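Local coordinates for beta-glucosidase (Chaetomella raphigera, PDB 6JXG), which probably hydrolyses terminal, non-reducing beta-D-glucosyl residues to release beta-D-glucose in cellulose breakdown, at residues T238-A243 and L268-N273; G246-M251 and L281-T286. One frame throughout, in Å; residues are numbered along the deposited sequence.

Contact 1. Residues T238-A243 and L268-N273. With NAG (2-acetamido-2-deoxy-beta-D-glucopyranose), chain C.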
loop_
_atom_site.group_PDB
_atom_site.type_symbol
_atom_site.label_atom_id
_atom_site.label_comp_id
_atom_site.label_asym_id
_atom_site.label_seq_id
_atom_site.Cartn_x
_atom_site.Cartn_y
_atom_site.Cartn_z
ATOM N N THR A 238 -24.988 13.975 4.554
ATOM C CA THR A 238 -26.124 14.428 5.366
ATOM C C THR A 238 -25.793 14.467 6.842
ATOM O O THR A 238 -24.911 13.753 7.304
ATOM C CB THR A 238 -27.347 13.478 5.176
ATOM O OG1 THR A 238 -27.176 12.243 5.874
ATOM C CG2 THR A 238 -27.561 13.184 3.700
ATOM N N THR A 239 -26.536 15.259 7.593
ATOM C CA THR A 239 -26.397 15.262 9.042
ATOM C C THR A 239 -26.803 13.886 9.657
ATOM O O THR A 239 -26.050 13.217 10.409
ATOM C CB THR A 239 -27.282 16.375 9.654
ATOM O OG1 THR A 239 -26.858 17.629 9.186
ATOM C CG2 THR A 239 -27.230 16.344 11.198
ATOM N N ILE A 240 -28.042 13.501 9.395
ATOM C CA ILE A 240 -28.673 12.378 10.079
ATOM C C ILE A 240 -28.134 11.050 9.501
ATOM O O ILE A 240 -27.848 10.143 10.249
ATOM C CB ILE A 240 -30.237 12.407 9.881
ATOM C CG1 ILE A 240 -30.826 13.627 10.563
ATOM C CG2 ILE A 240 -30.879 11.117 10.377
ATOM C CD1 ILE A 240 -32.209 14.011 10.015
ATOM N N GLY A 241 -28.011 10.979 8.169
ATOM C CA GLY A 241 -27.551 9.746 7.507
ATOM C C GLY A 241 -26.235 9.265 8.013
ATOM O O GLY A 241 -26.101 8.093 8.388
ATOM N N SER A 242 -25.261 10.179 8.036
ATOM C CA SER A 242 -23.933 9.827 8.446
ATOM C C SER A 242 -23.869 9.403 9.922
ATOM O O SER A 242 -23.233 8.405 10.249
ATOM C CB SER A 242 -22.951 10.973 8.157
ATOM O OG SER A 242 -23.331 12.191 8.774
ATOM N N ALA A 243 -24.418 10.215 10.831
ATOM C CA ALA A 243 -24.449 9.852 12.235
ATOM C C ALA A 243 -25.014 8.451 12.437
ATOM O O ALA A 243 -24.440 7.619 13.169
ATOM C CB ALA A 243 -25.257 10.883 13.043
ATOM N N LEU A 268 -26.389 18.626 16.944
ATOM C CA LEU A 268 -27.146 18.885 18.220
ATOM C C LEU A 268 -28.629 19.128 17.944
ATOM O O LEU A 268 -29.470 18.661 18.694
ATOM C CB LEU A 268 -26.508 20.036 18.999
ATOM C CG LEU A 268 -25.042 19.854 19.369
ATOM C CD1 LEU A 268 -24.502 20.926 20.296
ATOM C CD2 LEU A 268 -24.828 18.465 19.940
ATOM N N ALA A 269 -28.931 19.831 16.863
ATOM C CA ALA A 269 -30.292 20.002 16.404
ATOM C C ALA A 269 -30.964 18.657 16.074
ATOM O O ALA A 269 -32.111 18.452 16.384
ATOM C CB ALA A 269 -30.302 20.933 15.180
ATOM N N ALA A 270 -30.245 17.745 15.409
ATOM C CA ALA A 270 -30.794 16.453 15.029
ATOM C C ALA A 270 -31.105 15.645 16.313
ATOM O O ALA A 270 -31.995 14.834 16.354
ATOM C CB ALA A 270 -29.793 15.687 14.186
ATOM N N ILE A 271 -30.305 15.842 17.345
ATOM C CA ILE A 271 -30.542 15.122 18.572
ATOM C C ILE A 271 -31.786 15.719 19.240
ATOM O O ILE A 271 -32.671 14.960 19.693
ATOM C CB ILE A 271 -29.348 15.191 19.555
ATOM C CG1 ILE A 271 -28.110 14.485 18.944
ATOM C CG2 ILE A 271 -29.758 14.482 20.855
ATOM C CD1 ILE A 271 -26.825 14.564 19.717
ATOM N N SER A 272 -31.834 17.039 19.282
ATOM C CA SER A 272 -32.965 17.779 19.894
ATOM C C SER A 272 -34.252 17.456 19.220
ATOM O O SER A 272 -35.306 17.346 19.879
ATOM C CB SER A 272 -32.787 19.299 19.758
ATOM O OG SER A 272 -31.719 19.724 20.531
ATOM N N ASN A 273 -34.199 17.300 17.887
ATOM C CA ASN A 273 -35.438 16.972 17.154
ATOM C C ASN A 273 -35.775 15.467 16.998
ATOM O O ASN A 273 -36.683 15.110 16.304
ATOM C CB ASN A 273 -35.502 17.757 15.838
ATOM C CG ASN A 273 -34.624 17.181 14.740
ATOM O OD1 ASN A 273 -34.180 16.028 14.785
ATOM N ND2 ASN A 273 -34.396 18.007 13.706
HETATM C C1 NAG C . -33.639 17.691 12.527
HETATM C C2 NAG C . -34.587 18.045 11.346
HETATM C C3 NAG C . -33.841 17.948 10.037
HETATM C C4 NAG C . -32.494 18.649 10.103
HETATM C C5 NAG C . -31.676 18.227 11.345
HETATM C C6 NAG C . -30.322 18.983 11.518
HETATM C C7 NAG C . -36.911 17.479 11.784
HETATM C C8 NAG C . -38.039 16.475 11.609
HETATM N N2 NAG C . -35.744 17.168 11.216
HETATM O O3 NAG C . -34.613 18.468 8.952
HETATM O O4 NAG C . -31.881 18.322 8.870
HETATM O O5 NAG C . -32.445 18.467 12.513
HETATM O O6 NAG C . -30.569 20.356 11.420
HETATM O O7 NAG C . -37.027 18.509 12.470
#

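Contact 2. Residues G246-M251 and L281-T286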
loop_
_atom_site.group_PDB
_atom_site.type_symbol
_atom_site.label_atom_id
_atom_site.label_comp_id
_atom_site.label_asym_id
_atom_site.label_seq_id
_atom_site.Cartn_x
_atom_site.Cartn_y
_atom_site.Cartn_z
ATOM N N GLY A 246 -23.035 5.341 11.358
ATOM C CA GLY A 246 -21.909 5.032 12.194
ATOM C C GLY A 246 -20.627 5.833 11.955
ATOM O O GLY A 246 -19.570 5.421 12.390
ATOM N N LEU A 247 -20.715 6.951 11.265
ATOM C CA LEU A 247 -19.602 7.850 11.126
ATOM C C LEU A 247 -19.318 8.424 12.536
ATOM O O LEU A 247 -20.255 8.625 13.306
ATOM C CB LEU A 247 -19.851 8.960 10.161
ATOM C CG LEU A 247 -18.775 9.983 9.842
ATOM C CD1 LEU A 247 -17.617 9.269 9.151
ATOM C CD2 LEU A 247 -19.287 11.116 8.959
ATOM N N ASP A 248 -18.038 8.666 12.850
ATOM C CA ASP A 248 -17.655 9.268 14.153
ATOM C C ASP A 248 -17.028 10.629 14.059
ATOM O O ASP A 248 -17.182 11.442 14.996
ATOM C CB ASP A 248 -16.736 8.354 14.915
ATOM C CG ASP A 248 -17.361 6.971 15.141
ATOM O OD1 ASP A 248 -18.505 6.933 15.694
ATOM O OD2 ASP A 248 -16.727 5.945 14.777
ATOM N N VAL A 249 -16.338 10.907 12.973
ATOM C CA VAL A 249 -15.695 12.194 12.789
ATOM C C VAL A 249 -15.868 12.709 11.358
ATOM O O VAL A 249 -15.581 11.996 10.391
ATOM C CB VAL A 249 -14.180 12.117 13.053
ATOM C CG1 VAL A 249 -13.517 13.499 12.931
ATOM C CG2 VAL A 249 -13.906 11.543 14.434
ATOM N N ALA A 250 -16.317 13.959 11.240
ATOM C CA ALA A 250 -16.547 14.574 9.946
ATOM C C ALA A 250 -15.408 15.490 9.581
ATOM O O ALA A 250 -15.228 16.508 10.239
ATOM C CB ALA A 250 -17.861 15.354 9.924
ATOM N N MET A 251 -14.659 15.133 8.553
ATOM C CA MET A 251 -13.545 15.954 8.126
ATOM C C MET A 251 -13.749 16.456 6.688
ATOM O O MET A 251 -14.181 15.687 5.874
ATOM C CB MET A 251 -12.265 15.103 8.163
ATOM C CG MET A 251 -11.723 14.915 9.561
ATOM S SD MET A 251 -11.060 16.507 10.161
ATOM C CE MET A 251 -11.528 16.372 11.876
ATOM N N LEU A 281 -24.178 10.085 19.434
ATOM C CA LEU A 281 -23.049 11.060 19.676
ATOM C C LEU A 281 -22.089 10.629 20.821
ATOM O O LEU A 281 -20.855 10.738 20.728
ATOM C CB LEU A 281 -23.584 12.477 19.958
ATOM C CG LEU A 281 -22.653 13.597 20.409
ATOM C CD1 LEU A 281 -21.550 13.846 19.385
ATOM C CD2 LEU A 281 -23.456 14.861 20.624
ATOM N N ASP A 282 -22.662 10.113 21.897
ATOM C CA ASP A 282 -21.896 9.610 23.008
ATOM C C ASP A 282 -20.986 8.491 22.527
ATOM O O ASP A 282 -19.819 8.434 22.940
ATOM C CB ASP A 282 -22.801 9.091 24.124
ATOM C CG ASP A 282 -23.531 10.231 24.873
ATOM O OD1 ASP A 282 -23.225 11.419 24.667
ATOM O OD2 ASP A 282 -24.399 9.920 25.734
ATOM N N ASP A 283 -21.495 7.636 21.651
ATOM C CA ASP A 283 -20.735 6.506 21.148
ATOM C C ASP A 283 -19.575 7.025 20.289
ATOM O O ASP A 283 -18.465 6.571 20.419
ATOM C CB ASP A 283 -21.618 5.575 20.340
ATOM C CG ASP A 283 -20.873 4.373 19.850
ATOM O OD1 ASP A 283 -20.580 3.497 20.671
ATOM O OD2 ASP A 283 -20.528 4.338 18.677
ATOM N N MET A 284 -19.823 8.041 19.489
ATOM C CA MET A 284 -18.787 8.640 18.625
ATOM C C MET A 284 -17.622 9.150 19.443
ATOM O O MET A 284 -16.476 8.862 19.180
ATOM C CB MET A 284 -19.355 9.830 17.873
ATOM C CG MET A 284 -20.352 9.586 16.793
ATOM S SD MET A 284 -20.901 11.250 16.226
ATOM C CE MET A 284 -22.289 10.954 15.218
ATOM N N VAL A 285 -17.925 9.924 20.471
ATOM C CA VAL A 285 -16.917 10.476 21.366
ATOM C C VAL A 285 -16.184 9.462 22.160
ATOM O O VAL A 285 -14.965 9.580 22.338
ATOM C CB VAL A 285 -17.544 11.543 22.285
ATOM C CG1 VAL A 285 -16.460 12.135 23.186
ATOM C CG2 VAL A 285 -18.097 12.661 21.420
ATOM N N THR A 286 -16.902 8.448 22.675
ATOM C CA THR A 286 -16.278 7.398 23.390
ATOM C C THR A 286 -15.205 6.709 22.529
ATOM O O THR A 286 -14.123 6.448 23.008
ATOM C CB THR A 286 -17.277 6.343 23.897
ATOM O OG1 THR A 286 -18.306 6.953 24.712
ATOM C CG2 THR A 286 -16.577 5.315 24.697
#

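Contact 1. Residues T238-A243 and L268-N273
Two residues before A270, whose methyl meets T239, L268 O is gripped twice by S272: S272 N lies 2.9 Å from L268 O and S272 OG 3.1 Å. The two donors come from opposite faces of the carbonyl plane; the hydroxyl, 36° out of it, folds back on this carbonyl, four residues earlier. This last turn of helix 265-272 leads into an N-glycosylation site within the TIM-barrel-type N-terminal domain of this family 3 enzyme, and packs lightly against the start of helix 239-245. T239 CG2 sits 4.0 Å from A270 CB, and I240 CG1 reaches the same methyl at 4.3 Å; a short alanine suits this approach. In T239 the methyl stands anti to the backbone N, while OG1 (chi1 -62°) lies beside that N and bonds to L262 O, giving threonine a polar and an apolar role. Just before it, T238 caps the helix: its OG1 takes a weak bond from G241 N and also pairs with E211. G241 suits this turn, because a beta carbon would collide with that hydroxyl. Just past helix 265-272, N273 has left helical geometry, with CG set between its backbone N and carbonyl carbon (chi1 78°). This turns the amide, and with it the sugar, back alongside the helix on the side facing T239, ND2 being joined to NAG C1 by a 1.4 Å bond. T275 OG1 of the sequon lies within hydrogen-bonding reach of N273 OD1 and A270 O, its one proton serving one at a time. NAG O5 lies 3.6 Å from A270 CA, and N266 OD1 bonds to the sugar. From the facing helix T239 CG2 comes within 4.1 Å of NAG C6, while on the sugar's own helix A269 CB stands 3.8 Å from NAG O6.

Contact 2. Residues G246-M251 and L281-T286
M284 reaches from helix 278-294 across the backbone of L247 and D248. Its CB lies 3.7 Å from D248 OD1, and CG comes closer, 3.4 Å from that oxygen and 3.6 Å from L247 O. With CG beside the backbone N (chi1 -70°) and the chain extended beyond it, SD passes 3.9 Å from D248 O, and the CE methyl ends 3.6 Å from L247 O. A flexible, unbranched thioether suits this path, which is also lined by W263, L267 and V29. With an alanine here, the backbone of L247 and D248 would probably lose its apolar cover and a gap would open beside W263. D248 OD1 and D283 OD2 stand 4.4 Å apart, yet both bridge to R280 NH2, which probably offsets their like charges. D248 OD2 is bonded to V229 N and K220, D283 OD2 also to R287. Glycine suits G246, whose positive phi closes the preceding helix in a Schellman motif. From there the chain runs beside strand 228-231, bonding by backbone to V229 and S231, and A250 bonds on to V29 and G31; this strand-helix-strand-like course resembles the beta-alpha-beta unit of a TIM-type alpha/beta barrel, and is consistent with that fold.

Overall arrangement
After strand 228-231 the chain enters helix 239-245, which supplies the first side of contact 1, then turns at once into 246-251, the first side of contact 2. A probable hydrogen bond from L247 N to S242 O, 3.1 Å, joins these two segments. Helix 265-272 then returns to close a loop of 24 residues in contact 1, and helix 278-294 closes one of 29 in contact 2. Because the segments alternate, the loops cross. I271 CD1 and L281 CD2, 3.5 Å apart, fasten the two closing helices, and A243 CB packs on M284 CE. Together they tie three successive helices to the chain beside strand 228-231, with the glycan at the outer end.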